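Local coordinates for KLLA0E03807p (Kluyveromyces lactis, PDB 3SQI), which binds DNA through this N-terminal part of Ndc10, a protein that serves as a platform for inner kinetochore assembly in budding yeast, at residues L139-Q144 / F200-Y205; H211-Y216 / F362-L367; P319-H324 / L345-P350; L349-R354 / L380-E385. All blocks are in the same frame, centred on the assembly; numbering follows the deposited sequence.

Interaction 1 of 4, residues L139-Q144 / F200-Y205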
loop_
_atom_site.group_PDB
_atom_site.type_symbol
_atom_site.label_atom_id
_atom_site.label_comp_id
_atom_site.label_asym_id
_atom_site.label_seq_id
_atom_site.Cartn_x
_atom_site.Cartn_y
_atom_site.Cartn_z
ATOM N N LEU A 139 3.089 -1.248 15.500
ATOM C CA LEU A 139 3.072 0.154 15.115
ATOM C C LEU A 139 3.550 0.292 13.677
ATOM O O LEU A 139 2.846 0.834 12.827
ATOM C CB LEU A 139 3.956 0.996 16.033
ATOM C CG LEU A 139 3.803 2.506 15.831
ATOM C CD1 LEU A 139 2.405 2.952 16.236
ATOM C CD2 LEU A 139 4.852 3.281 16.608
ATOM N N LEU A 140 4.742 -0.226 13.403
ATOM C CA LEU A 140 5.357 -0.049 12.096
ATOM C C LEU A 140 4.421 -0.454 10.968
ATOM O O LEU A 140 4.418 0.166 9.918
ATOM C CB LEU A 140 6.662 -0.837 11.988
ATOM C CG LEU A 140 7.261 -0.799 10.581
ATOM C CD1 LEU A 140 7.826 0.584 10.285
ATOM C CD2 LEU A 140 8.318 -1.876 10.383
ATOM N N LEU A 141 3.641 -1.510 11.171
ATOM C CA LEU A 141 2.710 -1.940 10.137
ATOM C C LEU A 141 1.633 -0.887 10.004
ATOM O O LEU A 141 1.295 -0.486 8.894
ATOM C CB LEU A 141 2.072 -3.291 10.453
ATOM C CG LEU A 141 1.149 -3.782 9.331
ATOM C CD1 LEU A 141 1.969 -4.492 8.272
ATOM C CD2 LEU A 141 0.049 -4.697 9.846
ATOM N N ASP A 142 1.098 -0.415 11.123
ATOM C CA ASP A 142 0.089 0.641 11.004
ATOM C C ASP A 142 0.599 1.873 10.231
ATOM O O ASP A 142 -0.083 2.399 9.345
ATOM C CB ASP A 142 -0.438 1.064 12.362
ATOM C CG ASP A 142 -1.569 2.047 12.246
ATOM O OD1 ASP A 142 -1.323 3.261 12.406
ATOM O OD2 ASP A 142 -2.703 1.604 11.971
ATOM N N PHE A 143 1.805 2.318 10.567
ATOM C CA PHE A 143 2.444 3.434 9.877
ATOM C C PHE A 143 2.690 3.166 8.388
ATOM O O PHE A 143 2.238 3.927 7.539
ATOM C CB PHE A 143 3.758 3.782 10.576
ATOM C CG PHE A 143 4.569 4.830 9.871
ATOM C CD1 PHE A 143 4.186 6.161 9.903
ATOM C CD2 PHE A 143 5.733 4.491 9.204
ATOM C CE1 PHE A 143 4.940 7.130 9.261
ATOM C CE2 PHE A 143 6.492 5.454 8.563
ATOM C CZ PHE A 143 6.095 6.776 8.590
ATOM N N GLN A 144 3.410 2.093 8.074
ATOM C CA GLN A 144 3.751 1.768 6.691
ATOM C C GLN A 144 2.463 1.663 5.875
ATOM O O GLN A 144 2.416 1.977 4.678
ATOM C CB GLN A 144 4.517 0.439 6.626
ATOM C CG GLN A 144 5.817 0.398 7.416
ATOM C CD GLN A 144 6.846 -0.553 6.806
ATOM O OE1 GLN A 144 6.500 -1.627 6.302
ATOM N NE2 GLN A 144 8.116 -0.151 6.835
ATOM N N PHE A 200 6.060 -7.377 4.060
ATOM C CA PHE A 200 7.115 -8.092 4.750
ATOM C C PHE A 200 6.917 -7.873 6.238
ATOM O O PHE A 200 6.933 -8.809 7.050
ATOM C CB PHE A 200 8.461 -7.526 4.321
ATOM C CG PHE A 200 9.624 -8.126 5.035
ATOM C CD1 PHE A 200 10.540 -7.322 5.685
ATOM C CD2 PHE A 200 9.807 -9.492 5.060
ATOM C CE1 PHE A 200 11.620 -7.873 6.340
ATOM C CE2 PHE A 200 10.882 -10.048 5.718
ATOM C CZ PHE A 200 11.788 -9.239 6.358
ATOM N N THR A 201 6.718 -6.611 6.582
ATOM C CA THR A 201 6.409 -6.223 7.945
ATOM C C THR A 201 5.264 -7.069 8.469
ATOM O O THR A 201 5.350 -7.657 9.547
ATOM C CB THR A 201 6.012 -4.739 8.003
ATOM O OG1 THR A 201 7.138 -3.927 7.627
ATOM C CG2 THR A 201 5.524 -4.355 9.405
ATOM N N MET A 202 4.195 -7.151 7.690
ATOM C CA MET A 202 3.017 -7.875 8.127
ATOM C C MET A 202 3.285 -9.372 8.252
ATOM O O MET A 202 2.631 -10.069 9.027
ATOM C CB MET A 202 1.866 -7.639 7.164
ATOM C CG MET A 202 0.591 -8.343 7.578
ATOM S SD MET A 202 -0.636 -8.189 6.279
ATOM C CE MET A 202 0.436 -8.192 4.842
ATOM N N ALA A 203 4.245 -9.860 7.477
ATOM C CA ALA A 203 4.581 -11.274 7.481
ATOM C C ALA A 203 5.293 -11.607 8.776
ATOM O O ALA A 203 4.887 -12.521 9.493
ATOM C CB ALA A 203 5.445 -11.629 6.280
ATOM N N VAL A 204 6.343 -10.856 9.094
ATOM C CA VAL A 204 7.029 -11.090 10.357
ATOM C C VAL A 204 6.041 -10.943 11.501
ATOM O O VAL A 204 5.881 -11.846 12.329
ATOM C CB VAL A 204 8.202 -10.124 10.593
ATOM C CG1 VAL A 204 8.767 -10.341 11.976
ATOM C CG2 VAL A 204 9.293 -10.325 9.556
ATOM N N TYR A 205 5.371 -9.799 11.543
ATOM C CA TYR A 205 4.436 -9.538 12.624
ATOM C C TYR A 205 3.425 -10.662 12.752
ATOM O O TYR A 205 3.004 -10.995 13.853
ATOM C CB TYR A 205 3.706 -8.209 12.424
ATOM C CG TYR A 205 2.535 -8.019 13.371
ATOM C CD1 TYR A 205 2.718 -8.031 14.746
ATOM C CD2 TYR A 205 1.245 -7.824 12.888
ATOM C CE1 TYR A 205 1.650 -7.860 15.613
ATOM C CE2 TYR A 205 0.168 -7.652 13.754
ATOM C CZ TYR A 205 0.377 -7.669 15.114
ATOM O OH TYR A 205 -0.684 -7.495 15.986
#
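Thr201 meets Leu140, Leu141 and Gln144 where two helices, 133-149 and 198-210, pack side by side in the tyrosine-recombinase-like core of this DNA-binding domain. The segments run nearly antiparallel, at 156°, with axes 9.4 Å apart. Every residue touching here is buried.

Most of the contact is apolar. The methyl CG2 of Thr201 sits 3.7 Å from Leu141 CD1 and about as far from Leu141 CB, so it rests against both the root and one branch of that leucine. With chi1 at -177°, which turns its CG away from its own amide nitrogen, Leu141 reaches on past the threonine and brings CD1 against Met202 CB. The thioether end of Met202 turns away from this helix toward Leu341 of helix 332-355. On the other flank of Thr201, Leu140 contributes CD2, which comes within 3.6 Å of Thr201 OG1; the same leucine also packs on Leu117 and Trp118 of helix 107-118, making it a wedge among three helices.

The polar part is one group facing another inside this apolar setting. Thr201 OG1 has two acceptors within reach of its single proton, Gln144 OE1 across the interface and Cys197 O one turn earlier in the sequence. Gln144 is held from its amide nitrogen too, since NE2 donates to Phe195 O; that bond fixes which way the amide faces and leaves its oxygen presented to the threonine. The hydroxyl and the amide oxygen, Thr201 OG1 and Gln144 OE1, stand 2.7 Å apart.

Interaction 2 of 4, residues H211-Y216 / F362-L367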
loop_
_atom_site.group_PDB
_atom_site.type_symbol
_atom_site.label_atom_id
_atom_site.label_comp_id
_atom_site.label_asym_id
_atom_site.label_seq_id
_atom_site.Cartn_x
_atom_site.Cartn_y
_atom_site.Cartn_z
ATOM N N HIS A 211 2.060 -17.965 15.008
ATOM C CA HIS A 211 2.961 -19.015 15.448
ATOM C C HIS A 211 3.478 -18.698 16.854
ATOM O O HIS A 211 3.552 -19.574 17.719
ATOM C CB HIS A 211 4.123 -19.156 14.462
ATOM C CG HIS A 211 5.151 -20.161 14.874
ATOM N ND1 HIS A 211 5.739 -21.032 13.982
ATOM C CD2 HIS A 211 5.706 -20.430 16.080
ATOM C CE1 HIS A 211 6.606 -21.797 14.620
ATOM N NE2 HIS A 211 6.606 -21.451 15.895
ATOM N N GLY A 212 3.821 -17.436 17.081
ATOM C CA GLY A 212 4.429 -17.034 18.334
ATOM C C GLY A 212 5.869 -17.490 18.353
ATOM O O GLY A 212 6.367 -18.009 17.358
ATOM N N VAL A 213 6.549 -17.291 19.474
ATOM C CA VAL A 213 7.889 -17.841 19.635
ATOM C C VAL A 213 7.923 -18.807 20.811
ATOM O O VAL A 213 7.665 -18.429 21.956
ATOM C CB VAL A 213 8.952 -16.744 19.808
ATOM C CG1 VAL A 213 10.341 -17.364 19.912
ATOM C CG2 VAL A 213 8.888 -15.759 18.647
ATOM N N LYS A 214 8.241 -20.060 20.510
ATOM C CA LYS A 214 8.219 -21.130 21.498
ATOM C C LYS A 214 9.030 -20.775 22.742
ATOM O O LYS A 214 10.188 -20.371 22.645
ATOM C CB LYS A 214 8.745 -22.422 20.865
ATOM C CG LYS A 214 8.676 -23.641 21.764
ATOM C CD LYS A 214 9.080 -24.913 21.025
ATOM C CE LYS A 214 8.950 -26.138 21.926
ATOM N NZ LYS A 214 9.231 -27.412 21.198
ATOM N N LYS A 215 8.404 -20.928 23.907
ATOM C CA LYS A 215 9.037 -20.657 25.202
ATOM C C LYS A 215 9.166 -19.173 25.562
ATOM O O LYS A 215 9.577 -18.834 26.671
ATOM C CB LYS A 215 10.402 -21.347 25.316
ATOM C CG LYS A 215 10.338 -22.766 25.854
ATOM C CD LYS A 215 10.212 -23.793 24.744
ATOM C CE LYS A 215 10.011 -25.183 25.324
ATOM N NZ LYS A 215 10.441 -26.259 24.390
ATOM N N TYR A 216 8.818 -18.293 24.633
ATOM C CA TYR A 216 8.890 -16.861 24.898
ATOM C C TYR A 216 7.509 -16.230 24.851
ATOM O O TYR A 216 6.977 -15.789 25.870
ATOM C CB TYR A 216 9.791 -16.166 23.877
ATOM C CG TYR A 216 11.234 -16.606 23.905
ATOM C CD1 TYR A 216 12.238 -15.735 24.306
ATOM C CD2 TYR A 216 11.592 -17.890 23.522
ATOM C CE1 TYR A 216 13.559 -16.134 24.327
ATOM C CE2 TYR A 216 12.907 -18.299 23.541
ATOM C CZ TYR A 216 13.888 -17.419 23.946
ATOM O OH TYR A 216 15.200 -17.829 23.965
ATOM N N PHE A 362 14.156 -14.862 15.131
ATOM C CA PHE A 362 15.197 -15.872 15.002
ATOM C C PHE A 362 15.334 -16.733 16.247
ATOM O O PHE A 362 16.094 -17.699 16.261
ATOM C CB PHE A 362 16.530 -15.213 14.653
ATOM C CG PHE A 362 16.499 -14.464 13.358
ATOM C CD1 PHE A 362 16.353 -15.140 12.162
ATOM C CD2 PHE A 362 16.602 -13.086 13.337
ATOM C CE1 PHE A 362 16.316 -14.459 10.967
ATOM C CE2 PHE A 362 16.569 -12.398 12.138
ATOM C CZ PHE A 362 16.422 -13.087 10.954
ATOM N N LEU A 363 14.596 -16.380 17.290
ATOM C CA LEU A 363 14.685 -17.108 18.549
ATOM C C LEU A 363 13.822 -18.364 18.562
ATOM O O LEU A 363 13.895 -19.161 19.494
ATOM C CB LEU A 363 14.340 -16.199 19.729
ATOM C CG LEU A 363 15.531 -15.387 20.238
ATOM C CD1 LEU A 363 16.119 -14.537 19.116
ATOM C CD2 LEU A 363 15.137 -14.529 21.431
ATOM N N ASP A 364 13.008 -18.548 17.530
ATOM C CA ASP A 364 12.181 -19.744 17.460
ATOM C C ASP A 364 13.035 -20.964 17.120
ATOM O O ASP A 364 13.925 -20.896 16.271
ATOM C CB ASP A 364 11.049 -19.569 16.446
ATOM C CG ASP A 364 9.773 -20.273 16.875
ATOM O OD1 ASP A 364 9.503 -20.341 18.094
ATOM O OD2 ASP A 364 9.038 -20.762 15.992
ATOM N N PRO A 365 12.774 -22.086 17.801
ATOM C CA PRO A 365 13.509 -23.332 17.559
ATOM C C PRO A 365 13.286 -23.807 16.130
ATOM O O PRO A 365 14.141 -24.473 15.545
ATOM C CB PRO A 365 12.872 -24.312 18.548
ATOM C CG PRO A 365 12.230 -23.450 19.589
ATOM C CD PRO A 365 11.762 -22.235 18.857
ATOM N N SER A 366 12.130 -23.460 15.578
ATOM C CA SER A 366 11.814 -23.775 14.194
ATOM C C SER A 366 12.879 -23.203 13.265
ATOM O O SER A 366 13.467 -23.931 12.460
ATOM C CB SER A 366 10.434 -23.221 13.829
ATOM O OG SER A 366 9.439 -23.737 14.702
ATOM N N LEU A 367 13.125 -21.899 13.386
ATOM C CA LEU A 367 14.173 -21.229 12.618
ATOM C C LEU A 367 15.576 -21.723 12.980
ATOM O O LEU A 367 16.555 -21.374 12.318
ATOM C CB LEU A 367 14.107 -19.712 12.812
ATOM C CG LEU A 367 13.203 -18.887 11.885
ATOM C CD1 LEU A 367 13.476 -19.218 10.419
ATOM C CD2 LEU A 367 11.726 -19.072 12.222
#
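His211, its CG trans to the main-chain nitrogen (chi1 177°), and Asp364, at an unusual chi1 of -145°, swing ring and carboxylate together from opposite directions beside a small β-hairpin. Gly212, with positive phi, ends helix 198-210, and residues 213-216 then form a type II β-turn closed by Tyr216 N to Val213 O. Asp364 grips this turn: its OD1 accepts the amide of Lys214 N at 2.7 Å, with an N-H...O angle of 159°. OD2, the other oxygen, takes a hydrogen bond from Tyr207 OH and a weak one from Ser366 OG. The imidazole lies close to OD2, its plane almost perpendicular to the carboxylate, but the angle is poor for a hydrogen bond.

Were Asp364 replaced by an alanine, the Lys214 amide and the Tyr207 hydroxyl would probably be left without the carboxylate that both bond to, and the turn free to shift against the 362-367 loop.

Apolar contacts flank the carboxylate. Lys214 lays CB 3.6 Å from Pro365 CD while its extended chain leads away, and Val213 CG1 leans on Leu363 CB. Leu363 lies over one face of the Tyr216 ring, with CD2 3.7 Å from Tyr216 CE1.

Interaction 3 of 4, residues P319-H324 / L345-P350; sequences PQVHVH and LVTSLP
Val346 and Val321 meet where a mostly extended loop, 319-324, lies along the outer side of helix 332-355. Their CA atoms are 7.0 Å apart, the shortest such spacing between the two segments.

Starting at the root of Val346, CB lies 4.0 Å from Val321 CG1. Chi1 of 168° sets the two methyls toward different parts of the loop. The first, CG1, points at Val321 and comes within 3.6 Å of Val321 CG1, the two side chains meeting at a slant. It is also in touch with the base of the next inward residue, lying 4.2 Å from Val323 CB. The second methyl, CG2, goes to the backbone and packs 3.6 Å from Val323 O. That carbonyl is not left to the methyl alone, for Asn342 ND2 donates a hydrogen bond to it. Val346 also leans on Phe375 of helix 370-376.

One residue on, Thr347 extends the same surface. Its OG1 is beside Pro319 CG at 3.6 Å and beside Val321 CG1 at 3.9 Å, both as packing against carbon. The loop is held at its start by another helix residue, Ser343, whose hydroxyl bonds to Pro319 O.

Pro319, Val321 and Val323 face the helix, whereas Gln320, His322 and His324 turn away from it. This is the pattern of a mostly extended connecting segment docked on a helix, every second residue facing inward: the loop leading toward helix 332-355 covers that same helix, whose other side packs through Leu345 on helix 198-210.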
loop_
_atom_site.group_PDB
_atom_site.type_symbol
_atom_site.label_atom_id
_atom_site.label_comp_id
_atom_site.label_asym_id
_atom_site.label_seq_id
_atom_site.Cartn_x
_atom_site.Cartn_y
_atom_site.Cartn_z
ATOM N N PRO A 319 7.269 -14.402 -6.192
ATOM C CA PRO A 319 8.400 -15.340 -6.250
ATOM C C PRO A 319 8.079 -16.676 -5.565
ATOM O O PRO A 319 7.537 -16.694 -4.462
ATOM C CB PRO A 319 9.502 -14.597 -5.488
ATOM C CG PRO A 319 8.755 -13.729 -4.526
ATOM C CD PRO A 319 7.520 -13.286 -5.263
ATOM N N GLN A 320 8.410 -17.788 -6.209
ATOM C CA GLN A 320 8.071 -19.090 -5.638
ATOM C C GLN A 320 9.155 -19.647 -4.710
ATOM O O GLN A 320 10.287 -19.897 -5.130
ATOM C CB GLN A 320 7.704 -20.094 -6.737
ATOM C CG GLN A 320 6.367 -19.810 -7.415
ATOM C CD GLN A 320 5.225 -19.615 -6.421
ATOM O OE1 GLN A 320 5.398 -19.775 -5.211
ATOM N NE2 GLN A 320 4.050 -19.263 -6.936
ATOM N N VAL A 321 8.789 -19.834 -3.445
ATOM C CA VAL A 321 9.694 -20.374 -2.436
ATOM C C VAL A 321 9.336 -21.814 -2.081
ATOM O O VAL A 321 8.168 -22.193 -2.116
ATOM C CB VAL A 321 9.624 -19.557 -1.158
ATOM C CG1 VAL A 321 10.143 -18.160 -1.416
ATOM C CG2 VAL A 321 8.188 -19.546 -0.629
ATOM N N HIS A 322 10.336 -22.620 -1.746
ATOM C CA HIS A 322 10.070 -24.006 -1.370
ATOM C C HIS A 322 10.011 -24.256 0.140
ATOM O O HIS A 322 9.844 -25.398 0.575
ATOM C CB HIS A 322 11.048 -24.961 -2.061
ATOM C CG HIS A 322 11.001 -24.876 -3.551
ATOM N ND1 HIS A 322 11.342 -23.733 -4.240
ATOM C CD2 HIS A 322 10.623 -25.781 -4.485
ATOM C CE1 HIS A 322 11.189 -23.939 -5.535
ATOM N NE2 HIS A 322 10.755 -25.175 -5.710
ATOM N N VAL A 323 10.143 -23.197 0.929
ATOM C CA VAL A 323 10.121 -23.307 2.383
ATOM C C VAL A 323 8.845 -22.727 2.979
ATOM O O VAL A 323 8.439 -21.618 2.630
ATOM C CB VAL A 323 11.303 -22.544 2.997
ATOM C CG1 VAL A 323 11.090 -22.343 4.486
ATOM C CG2 VAL A 323 12.606 -23.265 2.700
ATOM N N HIS A 324 8.212 -23.456 3.889
ATOM C CA HIS A 324 6.979 -22.948 4.476
ATOM C C HIS A 324 7.069 -22.657 5.970
ATOM O O HIS A 324 7.085 -23.564 6.800
ATOM C CB HIS A 324 5.833 -23.905 4.163
ATOM C CG HIS A 324 5.690 -24.192 2.705
ATOM N ND1 HIS A 324 6.555 -25.021 2.024
ATOM C CD2 HIS A 324 4.812 -23.728 1.783
ATOM C CE1 HIS A 324 6.199 -25.079 0.752
ATOM N NE2 HIS A 324 5.145 -24.300 0.582
ATOM N N LEU A 345 8.033 -13.139 3.190
ATOM C CA LEU A 345 8.795 -13.398 4.405
ATOM C C LEU A 345 10.049 -14.174 4.062
ATOM O O LEU A 345 11.160 -13.735 4.346
ATOM C CB LEU A 345 7.958 -14.210 5.392
ATOM C CG LEU A 345 8.506 -14.355 6.811
ATOM C CD1 LEU A 345 8.302 -13.059 7.604
ATOM C CD2 LEU A 345 7.841 -15.531 7.527
ATOM N N VAL A 346 9.844 -15.320 3.423
ATOM C CA VAL A 346 10.900 -16.279 3.121
ATOM C C VAL A 346 11.877 -15.716 2.106
ATOM O O VAL A 346 13.035 -16.130 2.045
ATOM C CB VAL A 346 10.304 -17.600 2.573
ATOM C CG1 VAL A 346 11.387 -18.482 1.978
ATOM C CG2 VAL A 346 9.551 -18.343 3.668
ATOM N N THR A 347 11.406 -14.766 1.307
ATOM C CA THR A 347 12.259 -14.170 0.293
ATOM C C THR A 347 13.235 -13.211 0.941
ATOM O O THR A 347 14.416 -13.178 0.586
ATOM C CB THR A 347 11.446 -13.404 -0.764
ATOM O OG1 THR A 347 10.516 -14.291 -1.400
ATOM C CG2 THR A 347 12.373 -12.813 -1.814
ATOM N N SER A 348 12.726 -12.419 1.886
ATOM C CA SER A 348 13.512 -11.336 2.474
ATOM C C SER A 348 14.160 -11.647 3.835
ATOM O O SER A 348 14.891 -10.820 4.377
ATOM C CB SER A 348 12.660 -10.057 2.553
ATOM O OG SER A 348 12.106 -9.718 1.281
ATOM N N LEU A 349 13.908 -12.833 4.383
ATOM C CA LEU A 349 14.375 -13.158 5.739
ATOM C C LEU A 349 15.900 -13.258 5.891
ATOM O O LEU A 349 16.458 -12.750 6.863
ATOM C CB LEU A 349 13.715 -14.439 6.260
ATOM C CG LEU A 349 13.406 -14.387 7.753
ATOM C CD1 LEU A 349 12.704 -13.082 8.078
ATOM C CD2 LEU A 349 12.562 -15.578 8.168
ATOM N N PRO A 350 16.573 -13.934 4.946
ATOM C CA PRO A 350 18.038 -13.986 4.978
ATOM C C PRO A 350 18.658 -12.602 5.127
ATOM O O PRO A 350 19.712 -12.475 5.746
ATOM C CB PRO A 350 18.391 -14.563 3.609
ATOM C CG PRO A 350 17.220 -15.402 3.254
ATOM C CD PRO A 350 16.021 -14.684 3.803
#

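Interaction 4 of 4, residues L349-R354 / L380-E385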
loop_
_atom_site.group_PDB
_atom_site.type_symbol
_atom_site.label_atom_id
_atom_site.label_comp_id
_atom_site.label_asym_id
_atom_site.label_seq_id
_atom_site.Cartn_x
_atom_site.Cartn_y
_atom_site.Cartn_z
ATOM N N LEU A 349 13.908 -12.833 4.383
ATOM C CA LEU A 349 14.375 -13.158 5.739
ATOM C C LEU A 349 15.900 -13.258 5.891
ATOM O O LEU A 349 16.458 -12.750 6.863
ATOM C CB LEU A 349 13.715 -14.439 6.260
ATOM C CG LEU A 349 13.406 -14.387 7.753
ATOM C CD1 LEU A 349 12.704 -13.082 8.078
ATOM C CD2 LEU A 349 12.562 -15.578 8.168
ATOM N N PRO A 350 16.573 -13.934 4.946
ATOM C CA PRO A 350 18.038 -13.986 4.978
ATOM C C PRO A 350 18.658 -12.602 5.127
ATOM O O PRO A 350 19.712 -12.475 5.746
ATOM C CB PRO A 350 18.391 -14.563 3.609
ATOM C CG PRO A 350 17.220 -15.402 3.254
ATOM C CD PRO A 350 16.021 -14.684 3.803
ATOM N N LEU A 351 18.016 -11.580 4.565
ATOM C CA LEU A 351 18.517 -10.212 4.682
ATOM C C LEU A 351 18.365 -9.711 6.109
ATOM O O LEU A 351 19.335 -9.281 6.730
ATOM C CB LEU A 351 17.780 -9.276 3.734
ATOM C CG LEU A 351 18.451 -7.910 3.602
ATOM C CD1 LEU A 351 19.820 -8.070 2.944
ATOM C CD2 LEU A 351 17.574 -6.926 2.823
ATOM N N LEU A 352 17.145 -9.795 6.632
ATOM C CA LEU A 352 16.878 -9.427 8.016
ATOM C C LEU A 352 17.854 -10.110 8.963
ATOM O O LEU A 352 18.238 -9.553 9.987
ATOM C CB LEU A 352 15.456 -9.818 8.413
ATOM C CG LEU A 352 15.072 -9.428 9.846
ATOM C CD1 LEU A 352 14.962 -7.921 9.981
ATOM C CD2 LEU A 352 13.768 -10.079 10.255
ATOM N N TYR A 353 18.244 -11.328 8.620
ATOM C CA TYR A 353 19.113 -12.123 9.481
ATOM C C TYR A 353 20.536 -11.579 9.464
ATOM O O TYR A 353 21.249 -11.630 10.468
ATOM C CB TYR A 353 19.088 -13.581 9.023
ATOM C CG TYR A 353 19.937 -14.516 9.846
ATOM C CD1 TYR A 353 19.563 -14.870 11.135
ATOM C CD2 TYR A 353 21.102 -15.064 9.326
ATOM C CE1 TYR A 353 20.333 -15.732 11.886
ATOM C CE2 TYR A 353 21.877 -15.929 10.071
ATOM C CZ TYR A 353 21.487 -16.261 11.351
ATOM O OH TYR A 353 22.253 -17.122 12.106
ATOM N N ARG A 354 20.930 -11.048 8.311
ATOM C CA ARG A 354 22.270 -10.507 8.108
ATOM C C ARG A 354 22.412 -9.117 8.739
ATOM O O ARG A 354 23.516 -8.681 9.063
ATOM C CB ARG A 354 22.585 -10.472 6.607
ATOM C CG ARG A 354 23.877 -9.763 6.222
ATOM C CD ARG A 354 25.095 -10.667 6.321
ATOM N NE ARG A 354 26.175 -10.191 5.459
ATOM C CZ ARG A 354 26.359 -10.587 4.202
ATOM N NH1 ARG A 354 25.541 -11.478 3.657
ATOM N NH2 ARG A 354 27.366 -10.098 3.488
ATOM N N LEU A 380 22.284 -14.302 -0.685
ATOM C CA LEU A 380 21.559 -13.142 -0.186
ATOM C C LEU A 380 20.523 -12.657 -1.213
ATOM O O LEU A 380 20.754 -12.774 -2.422
ATOM C CB LEU A 380 22.568 -12.050 0.173
ATOM C CG LEU A 380 22.181 -11.131 1.324
ATOM C CD1 LEU A 380 21.912 -11.939 2.583
ATOM C CD2 LEU A 380 23.276 -10.110 1.556
ATOM N N PRO A 381 19.375 -12.127 -0.745
ATOM C CA PRO A 381 18.348 -11.762 -1.728
ATOM C C PRO A 381 18.822 -10.609 -2.613
ATOM O O PRO A 381 18.497 -10.558 -3.805
ATOM C CB PRO A 381 17.179 -11.306 -0.854
ATOM C CG PRO A 381 17.854 -10.742 0.351
ATOM C CD PRO A 381 19.008 -11.686 0.611
ATOM N N LEU A 382 19.588 -9.698 -2.017
ATOM C CA LEU A 382 20.303 -8.663 -2.750
ATOM C C LEU A 382 21.573 -8.353 -1.976
ATOM O O LEU A 382 21.650 -8.625 -0.779
ATOM C CB LEU A 382 19.440 -7.410 -2.926
ATOM C CG LEU A 382 18.590 -6.904 -1.754
ATOM C CD1 LEU A 382 19.451 -6.486 -0.571
ATOM C CD2 LEU A 382 17.706 -5.752 -2.204
ATOM N N ASP A 383 22.564 -7.796 -2.661
ATOM C CA ASP A 383 23.850 -7.497 -2.044
ATOM C C ASP A 383 23.734 -6.500 -0.888
ATOM O O ASP A 383 22.916 -5.577 -0.924
ATOM C CB ASP A 383 24.835 -6.969 -3.091
ATOM C CG ASP A 383 24.327 -5.723 -3.793
ATOM O OD1 ASP A 383 23.954 -5.812 -4.984
ATOM O OD2 ASP A 383 24.287 -4.655 -3.148
ATOM N N ILE A 384 24.566 -6.694 0.130
ATOM C CA ILE A 384 24.568 -5.841 1.314
ATOM C C ILE A 384 24.712 -4.355 0.990
ATOM O O ILE A 384 24.045 -3.512 1.590
ATOM C CB ILE A 384 25.714 -6.222 2.254
ATOM C CG1 ILE A 384 27.050 -6.157 1.505
ATOM C CG2 ILE A 384 25.482 -7.606 2.822
ATOM C CD1 ILE A 384 28.273 -6.090 2.412
ATOM N N GLU A 385 25.579 -4.040 0.032
ATOM C CA GLU A 385 25.957 -2.655 -0.240
ATOM C C GLU A 385 24.763 -1.806 -0.669
ATOM O O GLU A 385 24.858 -0.583 -0.768
ATOM C CB GLU A 385 27.075 -2.601 -1.286
ATOM C CG GLU A 385 28.385 -3.243 -0.829
ATOM C CD GLU A 385 29.221 -2.321 0.043
ATOM O OE1 GLU A 385 29.278 -1.110 -0.259
ATOM O OE2 GLU A 385 29.823 -2.807 1.028
#
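Ile384 CG2 lies over one face of the Arg354 guanidinium, 3.2 Å from Arg354 NH2. Leu380 reaches the same group obliquely, its CD2 lying 3.4 Å from Arg354 NH1. The arginine gets there by bending its chain at chi2 (84°), which carries the charged end over the loop 380-385 in a region exposed to solvent.

The rest of the contact is mainly apolar. Leu351 rests CB against Pro381 CG at 3.7 Å, and with both its branches, CD1 and CD2, it meets Leu382 CD1. A second proline comes in from the helix: Pro350 CB lies 4.2 Å from Pro381 CD. Leu380 bridges the two halves, with CG against Leu351 CD1 and CD1 near the carbonyl of Pro350. Cutting Leu380 back to an alanine is likely to open a gap between Leu351 and the arginine, leaving the guanidinium less firmly held on that flank.

The helix side belongs to 332-355, kinked around Pro350, and the loop joins helix 370-376 to 388-391. Pro350 also packs on Phe375, and Tyr353 on Ile373 and Leu376, so helix 370-376 lies against the same stretch.

Followed from the N terminus, interaction 1 comes first: 139-144 meets 200-205, closing a loop that includes the three-stranded sheet of 165-187. Helix 198-210 then leads straight into interaction 2, where 211-216 meets 362-367 and encloses a long span of chain. Interaction 3 lies wholly within that span, turning 319-324 back onto 345-350. Interaction 4, between 349-354 and 380-385, starts inside the span and ends beyond it, so it crosses interaction 2. Interactions 3 and 4 share Leu349 and Pro350. Helix 332-355 is the common element: Leu345 touches Ala203 of interaction 1, and Phe362 of interaction 2 packs on Tyr353.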